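Local coordinates for protein pectate lyase (Cellvibrio cellulosa, PDB 1GXO) that cleaves polygalacturonate (pectate) by anti-beta-elimination, being the catalytic module of a family 10 polysaccharide lyase, captured here with calcium and a trigalacturonate, at residues F132-M137 against G216-G221; R207-E212 against S291-S296; S261-N266 against R308-S313; W277-D282 against G316-S321. The protein carries 1 engineered substitution. All blocks are in the same frame, centred on the assembly; numbering follows the deposited sequence.

How the contacts relate
All four contacts lie in the pectic acid lyase family region and surround a groove that holds three galacturonate units and a calcium ion. Contact 1, centred about 4 Å from the middle of the chain, joins the starts of helices 136-148 and 218-226. Contact 4 is its neighbour, about 11 Å away between centres, and links strands 274-278 and 315-316. Contacts 2 and 3 lie farther out, about 15 Å apart between centres, and bring loops and the end of helix 306-311 to the sugars. Along the chain contact 1 closes before 3 and 4 open, whereas contact 2 crosses the other three. The binding groove is therefore assembled from segments distant in sequence.

Contact 1: residues F132-M137 against G216-G221; sequences FNDNGM and GSESVG. With CA (calcium ion), chain C.
Glu218 plugs its carboxylate into the turn that leads to helix 136-148, a calcium-binding turn in this pectic acid lyase module. The turn is tight because Asp134 and Asn135 both adopt left-handed backbone conformations, which residues of the Asp and Asn type tolerate well, and its amides converge on one spot. Glu218 fits there because its chain bends at chi2 (-61°) and offers two acceptors. Glu218 OE1 takes Asp134 N at 3.0 Å and Asn133 ND2 at 3.1 Å, both from the same face of the carboxylate. Glu218 OE2 receives Asn135 N at 3.0 Å, also from above the plane. Three bonds thus fix the rotation of the carboxylate. Phe132 CB packs against Glu218 CB, 4.1 Å apart, while the ring turns away.

The packing is looser at the Asn135 side chain, whose amide makes no direct bond to the other segment. Two waters bridge it: one links Asn135 OD1 to Ser217 O and Gly221 N, the other to Glu218 O. Gly221 lets the helix pass close to this oxygen, its CA 3.8 Å from Asn135 OD1. Toward the metal, Asn133 ND2 donates to a calcium-bound water, and Asp134 OD1 binds the calcium directly at 2.8 Å.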
# COMPACT_ATOMS: atom_id res chain seq x y z
N PHE A 132 -2.97 5.26 -1.17
CA PHE A 132 -2.60 4.13 -0.29
C PHE A 132 -3.23 2.81 -0.70
O PHE A 132 -2.75 1.74 -0.29
CB PHE A 132 -2.96 4.44 1.17
CG PHE A 132 -2.33 5.70 1.69
CD1 PHE A 132 -0.94 5.79 1.82
CD2 PHE A 132 -3.12 6.80 2.03
CE1 PHE A 132 -0.35 6.95 2.29
CE2 PHE A 132 -2.53 7.96 2.50
CZ PHE A 132 -1.14 8.04 2.64
N ASN A 133 -4.29 2.88 -1.52
CA ASN A 133 -4.98 1.69 -2.08
C ASN A 133 -3.99 0.65 -2.62
O ASN A 133 -3.07 1.00 -3.33
CB ASN A 133 -5.91 2.12 -3.22
CG ASN A 133 -7.03 1.12 -3.51
OD1 ASN A 133 -7.63 1.16 -4.59
ND2 ASN A 133 -7.33 0.25 -2.57
N ASP A 134 -4.19 -0.62 -2.26
CA ASP A 134 -3.27 -1.72 -2.61
C ASP A 134 -1.85 -1.52 -2.06
O ASP A 134 -0.87 -1.99 -2.65
CB ASP A 134 -3.22 -1.94 -4.14
CG ASP A 134 -4.61 -2.18 -4.75
OD1 ASP A 134 -5.49 -2.72 -4.03
OD2 ASP A 134 -4.90 -1.87 -5.92
N ASN A 135 -1.73 -0.87 -0.91
CA ASN A 135 -0.42 -0.60 -0.33
C ASN A 135 0.48 0.16 -1.29
O ASN A 135 1.70 0.20 -1.10
CB ASN A 135 0.26 -1.90 0.14
CG ASN A 135 -0.53 -2.64 1.23
OD1 ASN A 135 -1.01 -2.02 2.20
ND2 ASN A 135 -0.66 -3.96 1.08
N GLY A 136 -0.11 0.78 -2.32
CA GLY A 136 0.63 1.63 -3.24
C GLY A 136 1.64 2.55 -2.58
O GLY A 136 2.84 2.28 -2.61
N MET A 137 1.17 3.64 -1.97
CA MET A 137 2.11 4.66 -1.45
C MET A 137 2.99 4.18 -0.31
O MET A 137 4.20 4.49 -0.29
CB MET A 137 1.37 5.92 -1.04
CG MET A 137 2.27 7.03 -0.49
SD MET A 137 1.34 8.56 -0.42
CE MET A 137 2.46 9.62 0.54
N GLY A 216 -9.86 0.14 6.63
CA GLY A 216 -9.43 -0.95 7.48
C GLY A 216 -8.28 -1.72 6.81
O GLY A 216 -7.45 -2.32 7.49
N SER A 217 -8.24 -1.72 5.47
CA SER A 217 -7.25 -2.48 4.69
C SER A 217 -5.90 -1.78 4.61
O SER A 217 -4.90 -2.32 5.07
CB SER A 217 -7.78 -2.78 3.28
OG SER A 217 -8.07 -1.58 2.58
N GLU A 218 -5.86 -0.58 4.05
CA GLU A 218 -4.58 0.08 3.73
C GLU A 218 -3.83 0.70 4.91
O GLU A 218 -2.63 0.97 4.82
CB GLU A 218 -4.78 1.13 2.64
CG GLU A 218 -5.75 0.72 1.52
CD GLU A 218 -5.31 -0.51 0.74
OE1 GLU A 218 -6.16 -1.04 -0.05
OE2 GLU A 218 -4.15 -0.96 0.88
N SER A 219 -4.54 0.95 6.01
CA SER A 219 -3.92 1.57 7.18
C SER A 219 -2.87 0.69 7.83
O SER A 219 -1.94 1.19 8.48
CB SER A 219 -4.99 1.98 8.20
OG SER A 219 -5.83 2.98 7.66
N VAL A 220 -3.00 -0.63 7.64
CA VAL A 220 -2.02 -1.58 8.17
C VAL A 220 -0.65 -1.25 7.56
O VAL A 220 0.34 -1.04 8.30
CB VAL A 220 -2.39 -3.06 7.83
CG1 VAL A 220 -1.31 -4.03 8.33
CG2 VAL A 220 -3.70 -3.43 8.44
N GLY A 221 -0.62 -1.19 6.23
CA GLY A 221 0.60 -0.93 5.48
C GLY A 221 1.23 0.41 5.80
O GLY A 221 2.46 0.50 5.89
CA CA C . -7.59 -3.83 -5.51
O HOH W 1 -8.50 -1.80 -4.38
O HOH W 2 -2.24 -2.84 4.22
O HOH W 3 -0.87 0.65 2.91
O HOH W 4 -6.96 -5.99 -5.45

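Contact 2: residues R207-E212 against S291-S296. With ADA (alpha-D-galactopyranuronic acid), chain B; ADA (alpha-D-galactopyranuronic acid), chain D.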
# COMPACT_ATOMS: atom_id res chain seq x y z
N ARG A 207 -12.95 4.51 -7.09
CA ARG A 207 -14.00 3.90 -7.88
C ARG A 207 -15.34 4.06 -7.15
O ARG A 207 -15.36 4.34 -5.95
CB ARG A 207 -13.66 2.44 -8.17
CG ARG A 207 -12.43 2.32 -9.05
CD ARG A 207 -11.85 0.94 -9.15
NE ARG A 207 -11.30 0.47 -7.89
CZ ARG A 207 -10.43 -0.53 -7.79
NH1 ARG A 207 -10.01 -1.12 -8.92
NH2 ARG A 207 -9.97 -0.92 -6.60
N ALA A 208 -16.44 3.90 -7.88
CA ALA A 208 -17.78 4.24 -7.37
C ALA A 208 -18.13 3.66 -6.00
O ALA A 208 -18.86 4.27 -5.23
CB ALA A 208 -18.85 3.84 -8.39
N TYR A 209 -17.59 2.48 -5.73
CA TYR A 209 -17.88 1.73 -4.52
C TYR A 209 -16.77 1.91 -3.48
O TYR A 209 -16.70 1.15 -2.52
CB TYR A 209 -18.03 0.25 -4.89
CG TYR A 209 -16.96 -0.24 -5.84
CD1 TYR A 209 -15.75 -0.76 -5.37
CD2 TYR A 209 -17.17 -0.21 -7.23
CE1 TYR A 209 -14.74 -1.22 -6.26
CE2 TYR A 209 -16.19 -0.66 -8.12
CZ TYR A 209 -14.99 -1.16 -7.63
OH TYR A 209 -14.04 -1.62 -8.50
N GLU A 210 -15.90 2.90 -3.71
CA GLU A 210 -14.80 3.23 -2.79
C GLU A 210 -14.99 4.66 -2.29
O GLU A 210 -14.53 5.61 -2.92
CB GLU A 210 -13.43 3.05 -3.49
CG GLU A 210 -13.02 1.58 -3.64
CD GLU A 210 -11.90 1.35 -4.65
OE1 GLU A 210 -11.19 0.31 -4.52
OE2 GLU A 210 -11.72 2.18 -5.57
N LEU A 211 -15.69 4.81 -1.16
CA LEU A 211 -16.04 6.15 -0.66
C LEU A 211 -15.05 6.68 0.39
O LEU A 211 -14.17 5.94 0.84
CB LEU A 211 -17.47 6.14 -0.12
CG LEU A 211 -18.53 5.44 -0.99
CD1 LEU A 211 -19.90 5.52 -0.34
CD2 LEU A 211 -18.58 6.09 -2.38
N GLU A 212 -15.17 7.97 0.73
CA GLU A 212 -14.37 8.60 1.79
C GLU A 212 -14.68 7.87 3.09
O GLU A 212 -15.85 7.58 3.37
CB GLU A 212 -14.68 10.09 1.95
CG GLU A 212 -14.75 10.88 0.65
CD GLU A 212 -16.14 10.88 0.01
OE1 GLU A 212 -16.53 11.91 -0.59
OE2 GLU A 212 -16.86 9.86 0.07
N SER A 291 -20.82 -0.07 0.14
CA SER A 291 -21.18 0.75 -1.02
C SER A 291 -21.48 -0.21 -2.17
O SER A 291 -21.63 -1.39 -1.94
CB SER A 291 -20.06 1.74 -1.34
OG SER A 291 -20.49 2.66 -2.34
N ASP A 292 -21.58 0.32 -3.39
CA ASP A 292 -22.04 -0.43 -4.57
C ASP A 292 -21.71 0.42 -5.80
O ASP A 292 -21.11 1.49 -5.64
CB ASP A 292 -23.56 -0.67 -4.48
CG ASP A 292 -23.99 -2.00 -5.10
OD1 ASP A 292 -23.33 -2.49 -6.06
OD2 ASP A 292 -24.99 -2.62 -4.68
N ARG A 293 -22.05 -0.03 -7.00
CA ARG A 293 -21.63 0.72 -8.19
C ARG A 293 -22.42 2.01 -8.40
O ARG A 293 -22.09 2.80 -9.28
CB ARG A 293 -21.67 -0.14 -9.45
CG ARG A 293 -20.65 -1.25 -9.48
CD ARG A 293 -20.45 -1.83 -10.87
NE ARG A 293 -19.56 -2.99 -10.89
CZ ARG A 293 -18.24 -2.94 -11.00
NH1 ARG A 293 -17.58 -1.78 -11.06
NH2 ARG A 293 -17.56 -4.08 -11.05
N ASP A 294 -23.46 2.24 -7.59
CA ASP A 294 -24.23 3.48 -7.67
C ASP A 294 -23.67 4.58 -6.75
O ASP A 294 -24.23 5.68 -6.64
CB ASP A 294 -25.73 3.23 -7.38
CG ASP A 294 -25.99 2.68 -5.99
OD1 ASP A 294 -25.04 2.25 -5.30
OD2 ASP A 294 -27.12 2.60 -5.49
N GLY A 295 -22.57 4.26 -6.07
CA GLY A 295 -21.96 5.20 -5.15
C GLY A 295 -22.69 5.31 -3.82
O GLY A 295 -22.32 6.14 -2.99
N SER A 296 -23.71 4.46 -3.62
CA SER A 296 -24.50 4.52 -2.39
C SER A 296 -23.72 4.07 -1.15
O SER A 296 -22.66 3.44 -1.26
CB SER A 296 -25.81 3.73 -2.53
OG SER A 296 -25.56 2.35 -2.70
C1 ADA B . -10.70 -1.00 -12.20
C2 ADA B . -9.94 -2.26 -12.65
C3 ADA B . -10.80 -3.35 -13.32
C4 ADA B . -12.20 -3.55 -12.70
C5 ADA B . -12.84 -2.14 -12.55
C6 ADA B . -14.22 -2.36 -11.88
O1 ADA B . -10.73 0.02 -13.18
O2 ADA B . -8.89 -1.88 -13.53
O3 ADA B . -10.09 -4.57 -13.26
O4 ADA B . -12.16 -4.07 -11.35
O5 ADA B . -12.02 -1.29 -11.76
O6B ADA B . -14.80 -3.45 -11.96
O6A ADA B . -14.75 -1.45 -11.25
C1 ADA D . -11.88 -5.42 -10.87
C2 ADA D . -12.90 -5.80 -9.76
C3 ADA D . -12.65 -5.06 -8.41
C4 ADA D . -11.18 -5.21 -7.96
C5 ADA D . -10.39 -4.63 -9.16
C6 ADA D . -8.91 -4.43 -8.82
O2 ADA D . -14.23 -5.63 -10.19
O3 ADA D . -13.61 -5.46 -7.41
O4 ADA D . -10.98 -6.62 -7.73
O5 ADA D . -10.59 -5.51 -10.28
O6B ADA D . -8.60 -3.57 -7.99
O6A ADA D . -8.07 -5.12 -9.37
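Tyr209 and Arg293 reach the same sugar by different torsions: the tyrosine CG sits between its backbone N and carbonyl carbon (chi1 44°), while Arg293 runs extended from CG to NE. They lie side by side, with ring and guanidinium planes perpendicular. Both sit on type I beta turns, 207-210 and 292-295, which form one wall of the glycan pocket. There the carboxylate of the chain B galacturonate is shared. Its O6A takes Tyr209 OH at 2.8 Å and Arg293 NH1 at 2.9 Å, and its O6B takes Arg293 NH2 at 3.0 Å. Arg293 NH2 also forms a salt bridge with Glu307.

Arg207 reaches the carboxylate of the next sugar, its NH1 meeting O6B of the chain D unit at 3.0 Å. Glu210 fixes this guanidinium by a side-on salt bridge, OE2 accepting Arg207 NE and OE1 Arg207 NH2, the latter at 2.7 Å; OE2 also takes Arg207 N.

Between the segments no direct hydrogen bond forms; van der Waals contacts to backbone and to Ser291 OG do the packing. Leu211 CD1 rests 3.5 Å from Ser291 OG, which donates to Ser296 O. Gly295, whose positive phi suits glycine, sets its CA-H on Ala208 O, CA to O 3.2 Å.

Contact 3: residues S261-N266 against R308-S313. With ADA (alpha-D-galactopyranuronic acid), chain E; ADA (alpha-D-galactopyranuronic acid), chain D.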
# COMPACT_ATOMS: atom_id res chain seq x y z
N SER A 261 -15.77 -17.00 0.74
CA SER A 261 -16.46 -18.10 0.06
C SER A 261 -17.97 -18.09 0.35
O SER A 261 -18.73 -18.80 -0.32
CB SER A 261 -15.82 -19.46 0.41
OG SER A 261 -16.23 -19.92 1.69
N LEU A 262 -18.39 -17.26 1.31
CA LEU A 262 -19.80 -17.13 1.67
C LEU A 262 -20.40 -15.81 1.18
O LEU A 262 -21.47 -15.41 1.62
CB LEU A 262 -20.02 -17.29 3.19
CG LEU A 262 -19.39 -18.50 3.91
CD1 LEU A 262 -19.60 -18.43 5.44
CD2 LEU A 262 -19.89 -19.84 3.38
N ALA A 263 -19.72 -15.15 0.25
CA ALA A 263 -20.14 -13.83 -0.25
C ALA A 263 -21.43 -13.85 -1.11
O ALA A 263 -22.02 -12.80 -1.36
CB ALA A 263 -18.95 -13.11 -0.99
N ALA A 264 -21.89 -15.03 -1.54
CA ALA A 264 -23.11 -15.11 -2.36
C ALA A 264 -24.23 -14.41 -1.62
O ALA A 264 -25.00 -13.64 -2.21
CB ALA A 264 -23.49 -16.57 -2.66
N THR A 265 -24.28 -14.60 -0.31
CA THR A 265 -25.34 -13.95 0.45
C THR A 265 -24.79 -13.06 1.54
O THR A 265 -25.20 -11.90 1.66
CB THR A 265 -26.29 -15.01 1.04
OG1 THR A 265 -25.62 -15.71 2.10
CG2 THR A 265 -26.62 -16.10 -0.01
N ASN A 266 -23.87 -13.58 2.35
CA ASN A 266 -23.29 -12.80 3.41
C ASN A 266 -21.96 -13.35 3.89
O ASN A 266 -21.91 -14.36 4.59
CB ASN A 266 -24.29 -12.67 4.55
CG ASN A 266 -23.85 -11.68 5.60
OD1 ASN A 266 -22.70 -11.24 5.63
ND2 ASN A 266 -24.78 -11.34 6.50
N ARG A 308 -20.88 -6.90 -6.65
CA ARG A 308 -19.95 -6.18 -5.79
C ARG A 308 -19.67 -6.95 -4.50
O ARG A 308 -18.57 -6.89 -3.99
CB ARG A 308 -20.45 -4.75 -5.50
CG ARG A 308 -20.23 -3.73 -6.63
CD ARG A 308 -18.76 -3.50 -7.03
NE ARG A 308 -18.19 -4.60 -7.82
CZ ARG A 308 -16.88 -4.85 -7.95
NH1 ARG A 308 -15.98 -4.05 -7.37
NH2 ARG A 308 -16.47 -5.90 -8.67
N ARG A 309 -20.66 -7.69 -3.98
CA ARG A 309 -20.47 -8.44 -2.74
C ARG A 309 -19.45 -9.56 -2.95
O ARG A 309 -18.65 -9.88 -2.06
CB ARG A 309 -21.82 -8.95 -2.17
CG ARG A 309 -21.73 -9.65 -0.83
CD ARG A 309 -23.09 -9.97 -0.14
NE ARG A 309 -23.96 -10.77 -0.99
CZ ARG A 309 -24.99 -10.27 -1.67
NH1 ARG A 309 -25.31 -8.98 -1.55
NH2 ARG A 309 -25.71 -11.07 -2.46
N THR A 310 -19.45 -10.13 -4.15
CA THR A 310 -18.52 -11.21 -4.48
C THR A 310 -17.25 -10.71 -5.16
O THR A 310 -16.24 -11.42 -5.14
CB THR A 310 -19.20 -12.29 -5.37
OG1 THR A 310 -19.61 -11.72 -6.61
CG2 THR A 310 -20.49 -12.77 -4.75
N GLY A 311 -17.31 -9.51 -5.75
CA GLY A 311 -16.24 -8.97 -6.57
C GLY A 311 -15.22 -8.13 -5.83
O GLY A 311 -14.19 -7.76 -6.38
N TYR A 312 -15.51 -7.85 -4.57
CA TYR A 312 -14.66 -6.99 -3.73
C TYR A 312 -14.75 -7.45 -2.27
O TYR A 312 -15.80 -7.94 -1.85
CB TYR A 312 -15.15 -5.56 -3.83
CG TYR A 312 -14.22 -4.46 -3.39
CD1 TYR A 312 -13.29 -3.92 -4.29
CD2 TYR A 312 -14.34 -3.88 -2.12
CE1 TYR A 312 -12.46 -2.88 -3.92
CE2 TYR A 312 -13.51 -2.82 -1.73
CZ TYR A 312 -12.58 -2.32 -2.64
OH TYR A 312 -11.75 -1.27 -2.29
N SER A 313 -13.67 -7.27 -1.51
CA SER A 313 -13.64 -7.65 -0.11
C SER A 313 -14.11 -6.50 0.78
O SER A 313 -13.47 -5.43 0.84
CB SER A 313 -12.22 -8.07 0.31
OG SER A 313 -11.81 -9.22 -0.41
C1 ADA E . -9.76 -7.08 -7.07
C2 ADA E . -9.78 -8.61 -6.86
C3 ADA E . -10.89 -8.97 -5.83
C4 ADA E . -10.65 -8.22 -4.51
C5 ADA E . -10.61 -6.72 -4.85
C6 ADA E . -10.40 -5.89 -3.58
O2 ADA E . -9.99 -9.31 -8.08
O3 ADA E . -11.05 -10.37 -5.65
O4 ADA E . -9.40 -8.68 -4.00
O5 ADA E . -9.59 -6.47 -5.81
O6B ADA E . -11.12 -6.13 -2.60
O6A ADA E . -9.54 -5.01 -3.58
C1 ADA D . -11.88 -5.42 -10.87
C2 ADA D . -12.90 -5.80 -9.76
C3 ADA D . -12.65 -5.06 -8.41
C4 ADA D . -11.18 -5.21 -7.96
C5 ADA D . -10.39 -4.63 -9.16
C6 ADA D . -8.91 -4.43 -8.82
O2 ADA D . -14.23 -5.63 -10.19
O3 ADA D . -13.61 -5.46 -7.41
O4 ADA D . -10.98 -6.62 -7.73
O5 ADA D . -10.59 -5.51 -10.28
O6B ADA D . -8.60 -3.57 -7.99
O6A ADA D . -8.07 -5.12 -9.37
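The last turn of helix 306-311 is strapped to the 261-266 loop by Arg309, while the neighbouring residues of the same turn line the glycan pocket. Arg309 leaves the helix with CG anti to its backbone N (chi1 -175°) and bends at chi3, which carries the guanidinium among the loop carbonyls. Arg309 NE donates to Ala263 O at 2.8 Å in a bent bond (132°), tilted from the carbonyl plane. Arg309 NH2 reaches Ala264 O at 2.7 Å along a straighter path (163°), at the guanidinium edge. Thr265 O lies over one face and is no hydrogen-bond partner. Arg309 NH1 donates to Ile301 O, outside these two segments. Arginine suits this place because its several N-H groups can serve several carbonyls. Alanine at 263 lets the loop come close: Ala263 CB packs 3.4 Å from Arg309 O, and Thr310 CG2 lies beside Ala263.

Arg308 is directed instead to the bound trigalacturonate. Its NH1 meets O3 of the chain D galacturonate at 2.8 Å and its NH2 meets O2 at 2.7 Å, while Gly311 O accepts from that O3. Beyond the helix, Ser313 N binds O6B of the chain E unit at 3.0 Å, and the same oxygen sits over a face of the Tyr312 ring. Two successive arginines thus divide the work, so the turn that carries the sugar-binding Arg308 and Gly311 is also tied to the loop.

Contact 4: residues W277-D282 against G316-S321. With ADA (alpha-D-galactopyranuronic acid), chain E.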
# COMPACT_ATOMS: atom_id res chain seq x y z
N TRP A 277 -12.37 -6.84 10.86
CA TRP A 277 -12.30 -5.42 10.55
C TRP A 277 -13.02 -5.14 9.24
O TRP A 277 -12.92 -5.91 8.30
CB TRP A 277 -10.86 -4.93 10.48
CG TRP A 277 -10.17 -4.89 11.84
CD1 TRP A 277 -10.00 -3.81 12.67
CD2 TRP A 277 -9.53 -6.00 12.50
NE1 TRP A 277 -9.28 -4.18 13.78
CE2 TRP A 277 -9.01 -5.51 13.72
CE3 TRP A 277 -9.35 -7.35 12.19
CZ2 TRP A 277 -8.32 -6.33 14.63
CZ3 TRP A 277 -8.67 -8.17 13.10
CH2 TRP A 277 -8.17 -7.65 14.30
N TYR A 278 -13.75 -4.04 9.19
CA TYR A 278 -14.40 -3.60 7.98
C TYR A 278 -13.38 -3.04 7.02
O TYR A 278 -12.33 -2.55 7.45
CB TYR A 278 -15.49 -2.56 8.30
CG TYR A 278 -16.71 -3.16 8.96
CD1 TYR A 278 -17.77 -3.64 8.18
CD2 TYR A 278 -16.83 -3.23 10.35
CE1 TYR A 278 -18.92 -4.16 8.78
CE2 TYR A 278 -17.98 -3.76 10.96
CZ TYR A 278 -19.02 -4.23 10.16
OH TYR A 278 -20.16 -4.79 10.72
N ARG A 279 -13.68 -3.14 5.73
CA ARG A 279 -12.89 -2.51 4.67
C ARG A 279 -12.95 -0.98 4.75
O ARG A 279 -11.95 -0.30 4.54
CB ARG A 279 -13.37 -2.97 3.27
CG ARG A 279 -12.53 -2.44 2.09
CD ARG A 279 -11.15 -3.03 2.05
NE ARG A 279 -10.36 -2.81 0.82
CZ ARG A 279 -10.31 -3.66 -0.20
NH1 ARG A 279 -11.05 -4.75 -0.20
NH2 ARG A 279 -9.52 -3.41 -1.24
N PHE A 280 -14.15 -0.46 5.04
CA PHE A 280 -14.42 0.98 5.08
C PHE A 280 -15.15 1.35 6.37
O PHE A 280 -16.18 0.74 6.70
CB PHE A 280 -15.33 1.40 3.92
CG PHE A 280 -14.80 1.06 2.55
CD1 PHE A 280 -15.24 -0.09 1.88
CD2 PHE A 280 -13.90 1.91 1.90
CE1 PHE A 280 -14.76 -0.42 0.63
CE2 PHE A 280 -13.41 1.60 0.64
CZ PHE A 280 -13.84 0.44 -0.02
N TYR A 281 -14.62 2.33 7.10
CA TYR A 281 -15.26 2.84 8.31
C TYR A 281 -15.66 4.29 8.09
O TYR A 281 -14.93 5.04 7.49
CB TYR A 281 -14.30 2.76 9.50
CG TYR A 281 -14.05 1.37 10.03
CD1 TYR A 281 -13.07 0.56 9.46
CD2 TYR A 281 -14.77 0.87 11.12
CE1 TYR A 281 -12.83 -0.72 9.95
CE2 TYR A 281 -14.54 -0.41 11.61
CZ TYR A 281 -13.56 -1.19 11.02
OH TYR A 281 -13.31 -2.45 11.49
N ASP A 282 -16.81 4.70 8.63
CA ASP A 282 -17.23 6.11 8.57
C ASP A 282 -16.22 7.01 9.27
O ASP A 282 -15.83 6.74 10.41
CB ASP A 282 -18.62 6.33 9.20
CG ASP A 282 -19.12 7.76 9.02
OD1 ASP A 282 -19.79 8.03 8.00
OD2 ASP A 282 -18.93 8.68 9.85
N GLY A 316 -12.20 -8.13 6.56
CA GLY A 316 -11.12 -9.11 6.69
C GLY A 316 -10.40 -9.06 8.03
O GLY A 316 -10.86 -8.39 8.97
N ASN A 317 -9.29 -9.80 8.11
CA ASN A 317 -8.50 -9.96 9.32
C ASN A 317 -7.40 -8.92 9.38
O ASN A 317 -6.35 -9.15 9.98
CB ASN A 317 -7.89 -11.38 9.37
CG ASN A 317 -6.97 -11.67 8.19
OD1 ASN A 317 -7.03 -11.01 7.14
ND2 ASN A 317 -6.12 -12.69 8.34
N TYR A 318 -7.67 -7.77 8.77
CA TYR A 318 -6.69 -6.72 8.54
C TYR A 318 -5.78 -6.37 9.72
O TYR A 318 -4.56 -6.25 9.57
CB TYR A 318 -7.39 -5.45 8.04
CG TYR A 318 -8.27 -5.69 6.83
CD1 TYR A 318 -7.87 -6.54 5.79
CD2 TYR A 318 -9.51 -5.07 6.74
CE1 TYR A 318 -8.69 -6.76 4.66
CE2 TYR A 318 -10.34 -5.27 5.63
CZ TYR A 318 -9.93 -6.11 4.60
OH TYR A 318 -10.78 -6.29 3.53
N GLY A 319 -6.38 -6.24 10.90
CA GLY A 319 -5.71 -5.72 12.07
C GLY A 319 -4.72 -6.68 12.72
O GLY A 319 -3.76 -6.24 13.35
N THR A 320 -4.95 -7.98 12.55
CA THR A 320 -4.16 -9.02 13.22
C THR A 320 -2.64 -8.77 13.14
O THR A 320 -1.96 -8.67 14.18
CB THR A 320 -4.48 -10.40 12.62
OG1 THR A 320 -5.85 -10.74 12.89
CG2 THR A 320 -3.71 -11.50 13.33
N SER A 321 -2.14 -8.64 11.92
CA SER A 321 -0.70 -8.50 11.69
C SER A 321 -0.08 -7.25 12.32
O SER A 321 1.05 -7.30 12.83
CB SER A 321 -0.40 -8.52 10.19
OG SER A 321 -1.07 -7.45 9.54
C1 ADA E . -9.76 -7.08 -7.07
C2 ADA E . -9.78 -8.61 -6.86
C3 ADA E . -10.89 -8.97 -5.83
C4 ADA E . -10.65 -8.22 -4.51
C5 ADA E . -10.61 -6.72 -4.85
C6 ADA E . -10.40 -5.89 -3.58
O2 ADA E . -9.99 -9.31 -8.08
O3 ADA E . -11.05 -10.37 -5.65
O4 ADA E . -9.40 -8.68 -4.00
O5 ADA E . -9.59 -6.47 -5.81
O6B ADA E . -11.12 -6.13 -2.60
O6A ADA E . -9.54 -5.01 -3.58
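Trp277 and Gly316 form an antiparallel hydrogen-bonded pair joining strands 274-278 and 315-316, with both reciprocal N-to-O distances, Trp277 N to Gly316 O and Gly316 N to Trp277 O, at 2.9 Å. With CG anti to its carbonyl carbon (chi1 -70°), the Trp277 indole spreads over the start of helix 319-328. Gly319 CA stands above its six-membered ring, 3.6 Å from the centroid and only 7° off the normal, a CH-pi contact. Glycine suits this spot because a side chain there would run into the ring. NE1 is satisfied by Phe246 O.

Tyr318 sets the edge of its ring against the backbone at Tyr278 O and Arg279 N: Tyr318 CD2 packs 4.0 Å from Trp277 CB, and its OH lies 3.6 Å from Arg279 CD. Ring and guanidinium planes are steeply inclined.

Arg279 runs with CG anti to its backbone N and a bend at chi2 (68°), which sends it toward the groove. There it holds both carboxylate oxygens of the chain E galacturonate, NH1 to O6B and NH2 to O6A, each at 2.8 Å. Ser313 O takes a second bond from NH1. This paired grip, braced by a backbone carbonyl, fixes the rotation of the sugar's carboxylate, in keeping with recognition of an acidic polysaccharide.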